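2,3-dihydroxy-2,3-dihydrophenylpropionate dehydrogenase (Pseudomonas sp. MC1, PDB 5XTF) catalyses the NAD(+)-dependent oxidation of cis-naphthalene dihydrodiol to 1,2-dihydroxynaphthalene, as a tetrameric short-chain dehydrogenase/reductase of the naphthalene degradation pathway. Local coordinates at residues B[27-32]-B[85-90]; B[99-104]-B[138-143]. One frame throughout, in Å; residues are numbered along the deposited sequence.

Interaction 1 of 2, residues B[27-32]-B[85-90]; sequences SITGAG and EKLIKQ
Leu87 of helix 81-95 packs against Ser27 and Thr29, at the end of the first strand of the Rossmann fold, where the chain runs into the glycine-rich turn of the NAD(+) site. The tight part of the contact is the isobutyl fork of Leu87 set over the serine hydroxyl: Ser27 OG is 3.3 Å from Leu87 CD2 and 3.4 Å from Leu87 CG, at van der Waals contact. With chi1 at -177°, OG swings away from the serine's own N and comes to lie against the helix, where Leu87 covers it; a hydrogen bond to Ser51 on the adjacent strand satisfies this buried hydroxyl. Leu87 also touches Ser51 and Leu53, so one side chain spans two strands. An alanine at this position keeps no branch to reach the strand, and is likely to open a gap over Ser27 OG and leave the Thr29 methyl without its leucine partner. Ile88 adds a looser touch, its CD1 4.4 Å from Ser27 OG, and otherwise packs on Leu98. The opposite side of the helix is solvent-facing, with Glu85, Lys86 and Lys89 exposed and taking no part. The hydroxyl of Thr29 is taken up by the backbone nitrogens of Asn104 and Ala105, while its methyl CG2 lies 4.2 Å from Leu87 CD2, the two side chains crossing at about a right angle.

Interaction 2 of 2, residues B[99-104]-B[138-143]; sequences DCFIAN and SGISAA
In the central parallel sheet of this Rossmann fold, strand 100-103 is covered by the long helix 118-150, and Phe101 is the side chain that fills the space between them. Strand 100-103 and the helical turns 138-143 run almost antiparallel (167°), their axes approaching to 9.1 Å. The phenylalanine extends from the sheet with CG anti to the backbone N (chi1 177°), which carries the ring out toward the helix backbone at Gly139. Its far end makes the closest approach, Phe101 CZ lying 3.6 Å from Gly139 CA. A beta carbon at this position would point at the ring and clash with CZ, so the glycine is what lets the ring come so near. The carbonyl oxygen Gly139 O sits over one face of the ring, 4.0 Å above its plane and displaced toward the rim; the same oxygen accepts the helical hydrogen bond from Ala143 N. The side chains of Ile140 and Phe101 cross at about a right angle, Ile140 CG1 4.2 Å from Phe101 CD2. At the base of the side chain the fit is methyl to methylene, with Ala143 CB 4.0 Å from Phe101 CB. No hydrogen bond joins the two segments; the ring packs on helix backbone as well as on aliphatic carbon. Helix 81-95 flanks this part, Val154 of strand 153-157 touches Ile140, and Ile114 of the second subunit packs on Ile140, placing this part of the helix between the sheet and a neighbouring chain of the tetramer.

Overall arrangement
Interactions 1 and 2 lie side by side on the same face of the sheet, their centres about 8 Å apart, because strands 25-28 and 100-103 are neighbours in it. The strands are joined directly: Ser27 O is 2.9 Å from Ile102 N, a probable hydrogen bond, and the bond between Thr29 OG1 and Asn104 N spans 3.0 Å. Helices 81-95 and 118-150 meet as well, through Ile88 against Ala142 and Ala143, so the two contacts form a continuous buried layer. Interaction 1 lies nearer the NAD(+) site, empty in this chain: the Thr29 side chain is about 4 Å from those of the NAD(+)-binding residues Val78 and Asn104, whereas in interaction 2 Gly139 is about 6 Å from the Val78 side chain.

Interaction 1 of 2, residues B[27-32]-B[85-90]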
loop_
_atom_site.group_PDB
_atom_site.type_symbol
_atom_site.label_atom_id
_atom_site.label_comp_id
_atom_site.label_asym_id
_atom_site.label_seq_id
_atom_site.Cartn_x
_atom_site.Cartn_y
_atom_site.Cartn_z
ATOM N N SER B 27 14.314 -17.783 19.337
ATOM C CA SER B 27 15.524 -18.076 18.591
ATOM C C SER B 27 15.746 -17.015 17.516
ATOM O O SER B 27 14.848 -16.753 16.716
ATOM C CB SER B 27 15.422 -19.454 17.961
ATOM O OG SER B 27 16.626 -19.732 17.300
ATOM N N ILE B 28 16.953 -16.449 17.469
ATOM C CA ILE B 28 17.259 -15.221 16.730
ATOM C C ILE B 28 18.432 -15.475 15.779
ATOM O O ILE B 28 19.526 -15.802 16.240
ATOM C CB ILE B 28 17.608 -14.082 17.710
ATOM C CG1 ILE B 28 16.499 -13.927 18.758
ATOM C CG2 ILE B 28 17.917 -12.777 16.973
ATOM C CD1 ILE B 28 16.855 -13.049 19.952
ATOM N N THR B 29 18.223 -15.310 14.465
ATOM C CA THR B 29 19.354 -15.261 13.531
ATOM C C THR B 29 19.886 -13.826 13.408
ATOM O O THR B 29 19.255 -12.858 13.845
ATOM C CB THR B 29 18.991 -15.775 12.130
ATOM O OG1 THR B 29 18.284 -14.751 11.412
ATOM C CG2 THR B 29 18.158 -17.049 12.179
ATOM N N GLY B 30 21.051 -13.686 12.778
ATOM C CA GLY B 30 21.701 -12.380 12.717
ATOM C C GLY B 30 21.965 -11.757 14.075
ATOM O O GLY B 30 21.818 -10.541 14.238
ATOM N N ALA B 31 22.385 -12.554 15.054
ATOM C CA ALA B 31 22.339 -12.139 16.456
ATOM C C ALA B 31 23.646 -11.560 17.002
ATOM O O ALA B 31 23.680 -11.141 18.165
ATOM C CB ALA B 31 21.913 -13.325 17.325
ATOM N N GLY B 32 24.718 -11.540 16.225
ATOM C CA GLY B 32 26.002 -11.089 16.712
ATOM C C GLY B 32 26.322 -9.635 16.481
ATOM O O GLY B 32 27.398 -9.183 16.886
ATOM N N GLU B 85 18.648 -25.920 10.938
ATOM C CA GLU B 85 18.173 -27.082 11.681
ATOM C C GLU B 85 18.939 -27.245 12.990
ATOM O O GLU B 85 18.346 -27.503 14.047
ATOM C CB GLU B 85 18.296 -28.327 10.807
ATOM C CG GLU B 85 17.325 -28.316 9.635
ATOM C CD GLU B 85 17.583 -29.431 8.632
ATOM O OE1 GLU B 85 18.764 -29.817 8.445
ATOM O OE2 GLU B 85 16.599 -29.934 8.047
ATOM N N LYS B 86 20.257 -27.059 12.943
ATOM C CA LYS B 86 21.081 -27.160 14.142
ATOM C C LYS B 86 20.644 -26.150 15.196
ATOM O O LYS B 86 20.450 -26.503 16.368
ATOM C CB LYS B 86 22.543 -26.961 13.756
ATOM C CG LYS B 86 23.569 -27.242 14.841
ATOM C CD LYS B 86 24.952 -27.125 14.191
ATOM C CE LYS B 86 26.042 -26.693 15.152
ATOM N NZ LYS B 86 25.754 -27.193 16.499
ATOM N N LEU B 87 20.451 -24.890 14.782
ATOM C CA LEU B 87 19.956 -23.854 15.692
ATOM C C LEU B 87 18.680 -24.298 16.392
ATOM O O LEU B 87 18.575 -24.244 17.625
ATOM C CB LEU B 87 19.710 -22.554 14.927
ATOM C CG LEU B 87 19.187 -21.349 15.719
ATOM C CD1 LEU B 87 20.279 -20.763 16.547
ATOM C CD2 LEU B 87 18.608 -20.273 14.776
ATOM N N ILE B 88 17.703 -24.767 15.619
ATOM C CA ILE B 88 16.465 -25.238 16.227
ATOM C C ILE B 88 16.738 -26.433 17.139
ATOM O O ILE B 88 16.304 -26.461 18.294
ATOM C CB ILE B 88 15.428 -25.578 15.149
ATOM C CG1 ILE B 88 15.197 -24.360 14.237
ATOM C CG2 ILE B 88 14.127 -26.049 15.799
ATOM C CD1 ILE B 88 14.949 -23.050 14.980
ATOM N N LYS B 89 17.454 -27.441 16.628
ATOM C CA LYS B 89 17.646 -28.668 17.395
ATOM C C LYS B 89 18.294 -28.376 18.750
ATOM O O LYS B 89 17.842 -28.871 19.790
ATOM C CB LYS B 89 18.474 -29.666 16.589
ATOM C CG LYS B 89 18.511 -31.053 17.222
ATOM C CD LYS B 89 19.426 -32.016 16.463
ATOM C CE LYS B 89 19.133 -33.464 16.862
ATOM N NZ LYS B 89 19.106 -33.666 18.350
ATOM N N GLN B 90 19.329 -27.535 18.761
ATOM C CA GLN B 90 19.950 -27.172 20.031
ATOM C C GLN B 90 18.987 -26.413 20.923
ATOM O O GLN B 90 19.046 -26.543 22.157
ATOM C CB GLN B 90 21.192 -26.320 19.792
ATOM C CG GLN B 90 22.403 -27.089 19.303
ATOM C CD GLN B 90 23.688 -26.298 19.489
ATOM O OE1 GLN B 90 23.756 -25.362 20.282
ATOM N NE2 GLN B 90 24.732 -26.722 18.821
#

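Interaction 2 of 2, residues B[99-104]-B[138-143]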
loop_
_atom_site.group_PDB
_atom_site.type_symbol
_atom_site.label_atom_id
_atom_site.label_comp_id
_atom_site.label_asym_id
_atom_site.label_seq_id
_atom_site.Cartn_x
_atom_site.Cartn_y
_atom_site.Cartn_z
ATOM N N ASP B 99 9.057 -20.978 21.179
ATOM C CA ASP B 99 7.858 -20.152 21.050
ATOM C C ASP B 99 7.915 -19.142 19.911
ATOM O O ASP B 99 6.875 -18.835 19.329
ATOM C CB ASP B 99 7.570 -19.400 22.355
ATOM C CG ASP B 99 7.307 -20.337 23.516
ATOM O OD1 ASP B 99 6.170 -20.852 23.613
ATOM O OD2 ASP B 99 8.240 -20.563 24.330
ATOM N N CYS B 100 9.082 -18.599 19.583
ATOM C CA CYS B 100 9.166 -17.542 18.589
ATOM C C CYS B 100 10.446 -17.713 17.793
ATOM O O CYS B 100 11.494 -18.023 18.361
ATOM C CB CYS B 100 9.133 -16.153 19.245
ATOM S SG CYS B 100 9.099 -14.751 18.060
ATOM N N PHE B 101 10.353 -17.548 16.483
ATOM C CA PHE B 101 11.522 -17.537 15.612
ATOM C C PHE B 101 11.623 -16.167 14.957
ATOM O O PHE B 101 10.663 -15.707 14.321
ATOM C CB PHE B 101 11.452 -18.628 14.539
ATOM C CG PHE B 101 12.614 -18.587 13.575
ATOM C CD1 PHE B 101 13.877 -18.982 13.984
ATOM C CD2 PHE B 101 12.452 -18.143 12.277
ATOM C CE1 PHE B 101 14.956 -18.942 13.121
ATOM C CE2 PHE B 101 13.538 -18.105 11.405
ATOM C CZ PHE B 101 14.784 -18.504 11.835
ATOM N N ILE B 102 12.776 -15.519 15.116
ATOM C CA ILE B 102 13.040 -14.199 14.562
ATOM C C ILE B 102 14.088 -14.368 13.479
ATOM O O ILE B 102 15.257 -14.653 13.773
ATOM C CB ILE B 102 13.517 -13.201 15.620
ATOM C CG1 ILE B 102 12.472 -13.044 16.725
ATOM C CG2 ILE B 102 13.845 -11.867 14.973
ATOM C CD1 ILE B 102 12.834 -11.991 17.746
ATOM N N ALA B 103 13.670 -14.204 12.229
ATOM C CA ALA B 103 14.574 -14.274 11.092
ATOM C C ALA B 103 15.024 -12.853 10.802
ATOM O O ALA B 103 14.214 -12.012 10.397
ATOM C CB ALA B 103 13.877 -14.904 9.892
ATOM N N ASN B 104 16.312 -12.583 11.003
ATOM C CA ASN B 104 16.807 -11.213 11.017
ATOM C C ASN B 104 18.127 -11.025 10.294
ATOM O O ASN B 104 18.452 -9.884 9.946
ATOM C CB ASN B 104 16.948 -10.718 12.470
ATOM C CG ASN B 104 17.777 -9.457 12.596
ATOM O OD1 ASN B 104 17.376 -8.379 12.134
ATOM N ND2 ASN B 104 18.942 -9.578 13.222
ATOM N N SER B 138 14.297 -20.835 4.804
ATOM C CA SER B 138 14.985 -21.978 5.408
ATOM C C SER B 138 14.797 -22.015 6.926
ATOM O O SER B 138 14.420 -23.052 7.486
ATOM C CB SER B 138 16.467 -21.938 5.032
ATOM O OG SER B 138 17.219 -22.942 5.707
ATOM N N GLY B 139 15.032 -20.888 7.605
ATOM C CA GLY B 139 14.779 -20.826 9.037
ATOM C C GLY B 139 13.353 -21.187 9.415
ATOM O O GLY B 139 13.124 -21.931 10.376
ATOM N N ILE B 140 12.371 -20.669 8.671
ATOM C CA ILE B 140 10.973 -20.935 9.015
ATOM C C ILE B 140 10.620 -22.402 8.764
ATOM O O ILE B 140 9.934 -23.039 9.582
ATOM C CB ILE B 140 10.049 -19.975 8.245
ATOM C CG1 ILE B 140 10.197 -18.561 8.814
ATOM C CG2 ILE B 140 8.607 -20.468 8.284
ATOM C CD1 ILE B 140 9.760 -17.486 7.894
ATOM N N SER B 141 11.077 -22.959 7.639
ATOM C CA SER B 141 10.935 -24.393 7.393
ATOM C C SER B 141 11.499 -25.221 8.550
ATOM O O SER B 141 10.865 -26.173 9.022
ATOM C CB SER B 141 11.643 -24.747 6.087
ATOM O OG SER B 141 11.653 -26.139 5.866
ATOM N N ALA B 142 12.676 -24.855 9.043
ATOM C CA ALA B 142 13.272 -25.608 10.143
ATOM C C ALA B 142 12.538 -25.392 11.465
ATOM O O ALA B 142 12.539 -26.284 12.322
ATOM C CB ALA B 142 14.739 -25.229 10.287
ATOM N N ALA B 143 11.909 -24.226 11.663
ATOM C CA ALA B 143 11.284 -23.937 12.948
ATOM C C ALA B 143 9.839 -24.405 13.030
ATOM O O ALA B 143 9.336 -24.601 14.142
ATOM C CB ALA B 143 11.358 -22.442 13.258
#